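Local coordinates for uricase (Bacillus fastidiosus, PDB 4R8X), which probably oxidises urate with molecular oxygen to 5-hydroxyisourate, the first step of urate degradation towards (S)-allantoin, at residues E89-L92 with Q93-C96; M72-F75 with I76-H79; E306-A309 with R310-S314. All blocks are in the same frame, centred on the assembly; numbering follows the deposited sequence.

Interaction 1: residues E89-L92 with Q93-C96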
loop_
_atom_site.group_PDB
_atom_site.type_symbol
_atom_site.label_atom_id
_atom_site.label_comp_id
_atom_site.label_asym_id
_atom_site.label_seq_id
_atom_site.Cartn_x
_atom_site.Cartn_y
_atom_site.Cartn_z
ATOM N N GLU D 89 14.083 22.071 -8.616
ATOM C CA GLU D 89 15.062 22.676 -7.720
ATOM C C GLU D 89 14.931 24.193 -7.668
ATOM O O GLU D 89 15.091 24.793 -6.606
ATOM C CB GLU D 89 16.483 22.315 -8.143
ATOM C CG GLU D 89 16.808 20.835 -8.129
ATOM C CD GLU D 89 16.573 20.149 -9.466
ATOM O OE1 GLU D 89 17.213 19.111 -9.698
ATOM O OE2 GLU D 89 15.765 20.636 -10.286
ATOM N N GLY D 90 14.674 24.800 -8.823
ATOM C CA GLY D 90 14.430 26.229 -8.903
ATOM C C GLY D 90 13.240 26.621 -8.061
ATOM O O GLY D 90 13.315 27.556 -7.269
ATOM N N PHE D 91 12.138 25.887 -8.202
ATOM C CA PHE D 91 10.955 26.203 -7.424
ATOM C C PHE D 91 11.193 26.073 -5.918
ATOM O O PHE D 91 10.801 26.946 -5.155
ATOM C CB PHE D 91 9.784 25.322 -7.838
ATOM C CG PHE D 91 8.537 25.573 -7.041
ATOM C CD1 PHE D 91 7.930 26.822 -7.063
ATOM C CD2 PHE D 91 7.986 24.573 -6.249
ATOM C CE1 PHE D 91 6.788 27.069 -6.319
ATOM C CE2 PHE D 91 6.844 24.804 -5.510
ATOM C CZ PHE D 91 6.234 26.054 -5.541
ATOM N N LEU D 92 11.847 24.993 -5.490
ATOM C CA LEU D 92 12.080 24.780 -4.070
ATOM C C LEU D 92 12.964 25.876 -3.467
ATOM O O LEU D 92 12.687 26.365 -2.370
ATOM C CB LEU D 92 12.683 23.390 -3.816
ATOM C CG LEU D 92 11.821 22.191 -4.222
ATOM C CD1 LEU D 92 12.445 20.933 -3.648
ATOM C CD2 LEU D 92 10.353 22.334 -3.783
ATOM N N GLN D 93 14.015 26.266 -4.177
ATOM C CA GLN D 93 14.861 27.329 -3.641
ATOM C C GLN D 93 14.108 28.658 -3.562
ATOM O O GLN D 93 14.241 29.386 -2.585
ATOM C CB GLN D 93 16.145 27.505 -4.445
ATOM C CG GLN D 93 17.070 28.517 -3.803
ATOM C CD GLN D 93 18.433 28.544 -4.436
ATOM O OE1 GLN D 93 18.829 27.611 -5.131
ATOM N NE2 GLN D 93 19.165 29.620 -4.202
ATOM N N TYR D 94 13.317 28.945 -4.595
ATOM C CA TYR D 94 12.456 30.121 -4.643
ATOM C C TYR D 94 11.556 30.194 -3.410
ATOM O O TYR D 94 11.453 31.236 -2.755
ATOM C CB TYR D 94 11.640 30.073 -5.941
ATOM C CG TYR D 94 10.526 31.087 -6.116
ATOM C CD1 TYR D 94 10.794 32.447 -6.249
ATOM C CD2 TYR D 94 9.202 30.667 -6.239
ATOM C CE1 TYR D 94 9.767 33.354 -6.453
ATOM C CE2 TYR D 94 8.179 31.565 -6.437
ATOM C CZ TYR D 94 8.460 32.905 -6.544
ATOM O OH TYR D 94 7.434 33.795 -6.751
ATOM N N VAL D 95 10.910 29.082 -3.080
ATOM C CA VAL D 95 10.018 29.022 -1.920
ATOM C C VAL D 95 10.748 29.167 -0.584
ATOM O O VAL D 95 10.292 29.905 0.286
ATOM C CB VAL D 95 9.162 27.736 -1.943
ATOM C CG1 VAL D 95 8.381 27.563 -0.636
ATOM C CG2 VAL D 95 8.206 27.754 -3.135
ATOM N N CYS D 96 11.870 28.462 -0.428
ATOM C CA CYS D 96 12.698 28.586 0.772
ATOM C C CYS D 96 13.079 30.035 1.030
ATOM O O CYS D 96 12.943 30.538 2.146
ATOM C CB CYS D 96 13.990 27.781 0.610
ATOM S SG CYS D 96 13.833 25.985 0.702
HETATM O O HOH W 1 18.086 25.115 -6.180
#

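Interaction 2: residues M72-F75 with I76-H79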
loop_
_atom_site.group_PDB
_atom_site.type_symbol
_atom_site.label_atom_id
_atom_site.label_comp_id
_atom_site.label_asym_id
_atom_site.label_seq_id
_atom_site.Cartn_x
_atom_site.Cartn_y
_atom_site.Cartn_z
ATOM N N MET D 72 1.431 27.631 5.805
ATOM C CA MET D 72 2.571 27.178 5.007
ATOM C C MET D 72 2.117 26.571 3.694
ATOM O O MET D 72 2.736 26.788 2.646
ATOM C CB MET D 72 3.404 26.146 5.746
ATOM C CG MET D 72 3.972 26.605 7.052
ATOM S SD MET D 72 4.931 25.262 7.769
ATOM C CE MET D 72 4.848 25.745 9.478
ATOM N N LYS D 73 1.048 25.782 3.769
ATOM C CA LYS D 73 0.466 25.174 2.594
ATOM C C LYS D 73 0.011 26.249 1.605
ATOM O O LYS D 73 0.319 26.176 0.420
ATOM C CB LYS D 73 -0.693 24.265 3.006
ATOM C CG LYS D 73 -1.572 23.799 1.855
ATOM C CD LYS D 73 -2.889 23.234 2.352
ATOM C CE LYS D 73 -3.741 24.303 3.030
ATOM N NZ LYS D 73 -4.393 25.260 2.102
ATOM N N ASN D 74 -0.692 27.267 2.104
ATOM C CA ASN D 74 -1.136 28.373 1.259
ATOM C C ASN D 74 0.043 29.106 0.629
ATOM O O ASN D 74 0.012 29.470 -0.538
ATOM C CB ASN D 74 -1.979 29.379 2.057
ATOM C CG ASN D 74 -3.300 28.803 2.532
ATOM O OD1 ASN D 74 -3.824 27.860 1.945
ATOM N ND2 ASN D 74 -3.860 29.393 3.593
ATOM N N PHE D 75 1.085 29.319 1.422
ATOM C CA PHE D 75 2.300 29.978 0.950
ATOM C C PHE D 75 2.886 29.247 -0.260
ATOM O O PHE D 75 3.210 29.866 -1.282
ATOM C CB PHE D 75 3.311 30.005 2.093
ATOM C CG PHE D 75 4.481 30.941 1.881
ATOM C CD1 PHE D 75 5.611 30.525 1.185
ATOM C CD2 PHE D 75 4.473 32.215 2.431
ATOM C CE1 PHE D 75 6.703 31.372 1.017
ATOM C CE2 PHE D 75 5.561 33.064 2.266
ATOM C CZ PHE D 75 6.671 32.646 1.563
ATOM N N ILE D 76 3.017 27.924 -0.153
ATOM C CA ILE D 76 3.631 27.154 -1.214
ATOM C C ILE D 76 2.759 27.201 -2.453
ATOM O O ILE D 76 3.231 27.461 -3.561
ATOM C CB ILE D 76 3.860 25.692 -0.777
ATOM C CG1 ILE D 76 4.894 25.629 0.357
ATOM C CG2 ILE D 76 4.288 24.817 -1.970
ATOM C CD1 ILE D 76 4.897 24.296 1.089
ATOM N N GLN D 77 1.471 26.971 -2.253
ATOM C CA GLN D 77 0.556 26.932 -3.374
ATOM C C GLN D 77 0.490 28.272 -4.123
ATOM O O GLN D 77 0.426 28.303 -5.353
ATOM C CB GLN D 77 -0.816 26.428 -2.911
ATOM C CG GLN D 77 -0.774 24.925 -2.554
ATOM C CD GLN D 77 -2.012 24.436 -1.837
ATOM O OE1 GLN D 77 -2.832 25.228 -1.384
ATOM N NE2 GLN D 77 -2.150 23.113 -1.728
ATOM N N ARG D 78 0.562 29.382 -3.399
ATOM C CA ARG D 78 0.543 30.670 -4.068
ATOM C C ARG D 78 1.846 30.960 -4.803
ATOM O O ARG D 78 1.846 31.573 -5.873
ATOM C CB ARG D 78 0.198 31.779 -3.083
ATOM C CG ARG D 78 -1.264 31.737 -2.719
ATOM C CD ARG D 78 -1.619 32.713 -1.638
ATOM N NE ARG D 78 -2.701 32.188 -0.819
ATOM C CZ ARG D 78 -3.182 32.812 0.247
ATOM N NH1 ARG D 78 -2.679 33.986 0.593
ATOM N NH2 ARG D 78 -4.166 32.268 0.951
ATOM N N HIS D 79 2.963 30.516 -4.241
ATOM C CA HIS D 79 4.225 30.691 -4.934
ATOM C C HIS D 79 4.354 29.805 -6.175
ATOM O O HIS D 79 5.104 30.137 -7.088
ATOM C CB HIS D 79 5.410 30.535 -3.980
ATOM C CG HIS D 79 5.618 31.738 -3.116
ATOM N ND1 HIS D 79 4.839 31.997 -2.007
ATOM C CD2 HIS D 79 6.466 32.789 -3.237
ATOM C CE1 HIS D 79 5.219 33.145 -1.468
ATOM N NE2 HIS D 79 6.202 33.644 -2.196
HETATM O O HOH W 2 -4.231 27.238 -0.530
#

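Interaction 3: residues E306-A309 with R310-S314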
loop_
_atom_site.group_PDB
_atom_site.type_symbol
_atom_site.label_atom_id
_atom_site.label_comp_id
_atom_site.label_asym_id
_atom_site.label_seq_id
_atom_site.Cartn_x
_atom_site.Cartn_y
_atom_site.Cartn_z
ATOM N N GLU D 306 36.569 12.211 -9.581
ATOM C CA GLU D 306 37.891 11.615 -9.409
ATOM C C GLU D 306 37.916 10.153 -9.866
ATOM O O GLU D 306 38.941 9.669 -10.346
ATOM C CB GLU D 306 38.361 11.742 -7.956
ATOM C CG GLU D 306 38.668 13.173 -7.511
ATOM C CD GLU D 306 37.431 14.010 -7.198
ATOM O OE1 GLU D 306 36.306 13.462 -7.155
ATOM O OE2 GLU D 306 37.593 15.232 -6.990
ATOM N N ASP D 307 36.787 9.457 -9.727
ATOM C CA ASP D 307 36.679 8.083 -10.220
ATOM C C ASP D 307 36.782 8.051 -11.734
ATOM O O ASP D 307 37.494 7.228 -12.303
ATOM C CB ASP D 307 35.367 7.433 -9.775
ATOM C CG ASP D 307 35.292 7.238 -8.275
ATOM O OD1 ASP D 307 36.296 6.785 -7.683
ATOM O OD2 ASP D 307 34.233 7.540 -7.690
ATOM N N LEU D 308 36.062 8.954 -12.390
ATOM C CA LEU D 308 36.077 9.015 -13.845
ATOM C C LEU D 308 37.481 9.345 -14.348
ATOM O O LEU D 308 37.968 8.741 -15.304
ATOM C CB LEU D 308 35.076 10.052 -14.338
ATOM C CG LEU D 308 34.972 10.178 -15.857
ATOM C CD1 LEU D 308 34.425 8.891 -16.476
ATOM C CD2 LEU D 308 34.108 11.366 -16.219
ATOM N N ALA D 309 38.138 10.290 -13.685
ATOM C CA ALA D 309 39.500 10.646 -14.055
ATOM C C ALA D 309 40.446 9.451 -13.918
ATOM O O ALA D 309 41.314 9.232 -14.768
ATOM C CB ALA D 309 39.988 11.826 -13.228
ATOM N N ARG D 310 40.271 8.678 -12.850
ATOM C CA ARG D 310 41.077 7.479 -12.650
ATOM C C ARG D 310 40.852 6.458 -13.752
ATOM O O ARG D 310 41.808 5.862 -14.232
ATOM C CB ARG D 310 40.806 6.853 -11.283
ATOM C CG ARG D 310 41.609 7.476 -10.160
ATOM C CD ARG D 310 41.449 6.721 -8.851
ATOM N NE ARG D 310 40.145 6.964 -8.246
ATOM C CZ ARG D 310 39.875 7.979 -7.427
ATOM N NH1 ARG D 310 40.821 8.853 -7.113
ATOM N NH2 ARG D 310 38.657 8.125 -6.924
ATOM N N GLU D 311 39.599 6.261 -14.155
ATOM C CA GLU D 311 39.296 5.317 -15.228
ATOM C C GLU D 311 39.916 5.765 -16.552
ATOM O O GLU D 311 40.497 4.957 -17.272
ATOM C CB GLU D 311 37.777 5.100 -15.378
ATOM C CG GLU D 311 37.097 4.411 -14.184
ATOM C CD GLU D 311 37.611 3.002 -13.941
ATOM O OE1 GLU D 311 38.030 2.336 -14.910
ATOM O OE2 GLU D 311 37.596 2.563 -12.773
ATOM N N LYS D 312 39.819 7.056 -16.854
ATOM C CA LYS D 312 40.379 7.592 -18.092
ATOM C C LYS D 312 41.906 7.575 -18.111
ATOM O O LYS D 312 42.509 7.594 -19.181
ATOM C CB LYS D 312 39.845 9.001 -18.369
ATOM C CG LYS D 312 38.350 9.028 -18.688
ATOM C CD LYS D 312 37.903 10.360 -19.275
ATOM C CE LYS D 312 36.409 10.327 -19.592
ATOM N NZ LYS D 312 35.931 11.508 -20.364
ATOM N N ALA D 313 42.527 7.514 -16.939
ATOM C CA ALA D 313 43.992 7.508 -16.858
ATOM C C ALA D 313 44.559 6.095 -16.803
ATOM O O ALA D 313 45.777 5.905 -16.813
ATOM C CB ALA D 313 44.464 8.303 -15.648
ATOM N N SER D 314 43.673 5.108 -16.744
ATOM C CA SER D 314 44.088 3.729 -16.513
ATOM C C SER D 314 44.138 2.886 -17.780
ATOM O O SER D 314 43.183 2.844 -18.553
ATOM C CB SER D 314 43.161 3.072 -15.493
ATOM O OG SER D 314 43.358 1.671 -15.465
HETATM O O HOH W 3 38.116 4.893 -8.803
#

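Interaction 1: residues E89-L92 with Q93-C96
The side chain of Phe91 leaves the helix with CG opposite its own backbone N (chi1 178°), and Val95, one turn on, holds CG1 in that same position (chi1 172°), which leaves CG2 beside the backbone N and turned back to the phenylalanine. The two side chains therefore meet by face and methyl: CG2 of Val95 stands over one face of the Phe91 ring, 3.8 Å from its centroid and 24° off the ring normal. This is a CH-pi contact displaced to the rim, with Phe91 CZ the closest ring atom at 3.5 Å from Val95 CG2. A branched residue suits the place, because one methyl can serve the ring while the other points elsewhere. Tyr94 adds a lighter touch, its CD2 lying 4.1 Å from Phe91 CD1, and the phenylalanine carbon comes to the edge of the tyrosine ring.

Below the side chains runs the regular i to i+4 bonding of an alpha-helix, from Gln93 N to Glu89 O through to Cys96 N to Leu92 O. Glu89 O has a second donor, a water that also donates to Gln93 OE1, with the water oxygen 2.8 Å from OE1. The extended glutamine is thus tied through this water to the backbone at OE1, while NE2 bonds the side chain of Glu97. Glu89 directs its carboxylate elsewhere, to Tyr222 and Ser164, and Tyr94 OH bonds Ser82.

Helix 88-102 rests on the antiparallel sheet with helix 69-82 beside it. Leu92 meets Leu111 and Ala113 of strand 108-125 and Val148 of strand 143-153, small Cys96 meets Leu111 and Val150, and Gln93 meets Val148, whereas Phe91 packs on Ala80 of helix 69-82 and Val95 on its Ile76 and His79.

Interaction 2: residues M72-F75 with I76-H79
His79 lays its ring over one face of Phe75, one helical turn earlier, in an offset stack with centroids 4.2 Å apart and planes at 23°. Its CE1 comes 3.4 Å from Phe75 CE1. With CG beside the backbone N (chi1 -77°), the imidazole also turns ND1 back to the helix, where it donates to Phe75 O at 2.8 Å. Phe75 O lies in the imidazole plane, and His79 N and ND1 approach it from opposite faces of the carbonyl plane. Two bonds grip the oxygen, and the one from ND1 helps fix the ring's rotation. Histidine suits the place by offering both a flat ring and an N-H.

Looser and water-bridged is the side where partly exposed Lys73 curls to bring NZ to Asn74 OD1 at 2.7 Å, and a water joins that oxygen to Gln77 OE1. Next to it, one guanidinium face of Arg78 lies over Asn74 CB, 3.8 Å from Arg78 NH2, with amide and guanidinium planes 15° apart. Arg78 NH1 bonds Glu186 O of a second subunit, and Asn74 ND2 bonds Tyr187 O and Thr189 OG1 of that subunit. This is consistent with a helix packed on the antiparallel sheet of the uricase family's tunnelling (T-) fold and sharing in the subunit interface.

Interaction 3: residues E306-A309 with R310-S314
Asp307 and Arg310 form the ionic part of this contact, a salt bridge three residues apart on a helix, in which Arg310 NH2 donates to Asp307 OD1 at 2.8 Å. The carboxylate oxygen sits at the edge of the guanidinium, in its plane, but the arginine comes to it from above the carboxylate plane, and the two flat groups stand 71° apart. Arginine can reach back because its chain bends at chi3 (-74°), which swings the guanidinium over the preceding turn. A water closes a second path, donating to Asp307 OD1 and accepting from Arg310 NE at 3.0 Å.

Beyond the charged pair, contact is polar and van der Waals. Glu306 O sits over the centre of one face of the Arg310 guanidinium, 3.5 Å above its plane, and Arg310 NH2 passes 3.8 Å from Glu306 CB. On another side of the helix, Leu308 CD1 touches Lys312 CE at 4.0 Å; the long aliphatic part of lysine suits this, since its amine continues to a salt bridge with Asp257 on helix 244-258.

Backbone bonds hold the helix frame from Arg310 N to Glu306 O as far as Lys312 N to Leu308 O. The bond from Ala313 N to Ala309 O is weak, with an N-H...O angle of 127°.

Asp307 OD1 also meets Arg3 of a second subunit in a salt bridge, while OD2 takes His304 N. Several donors around one carboxylate would favour its ionised form, and the shared aspartate ties the helix ionically to the neighbouring subunit.

In the fold
Interactions 1 and 2 are neighbours, their centres about 12 Å apart, on two helices that follow each other in the chain and pack together: Tyr94 CE2 comes 3.5 Å from His79 O, and Phe91 CE1 lies 3.6 Å from the same oxygen. Interaction 3 is remote, its centre about 34 Å from that of interaction 1 and about 45 Å from that of interaction 2, on the opposite side of the chain's centre from the latter. Both interactions 2 and 3 nevertheless touch the second subunit. All three lie away from the predicted urate-binding residues Phe179, Arg196, Gln245 and Asn271.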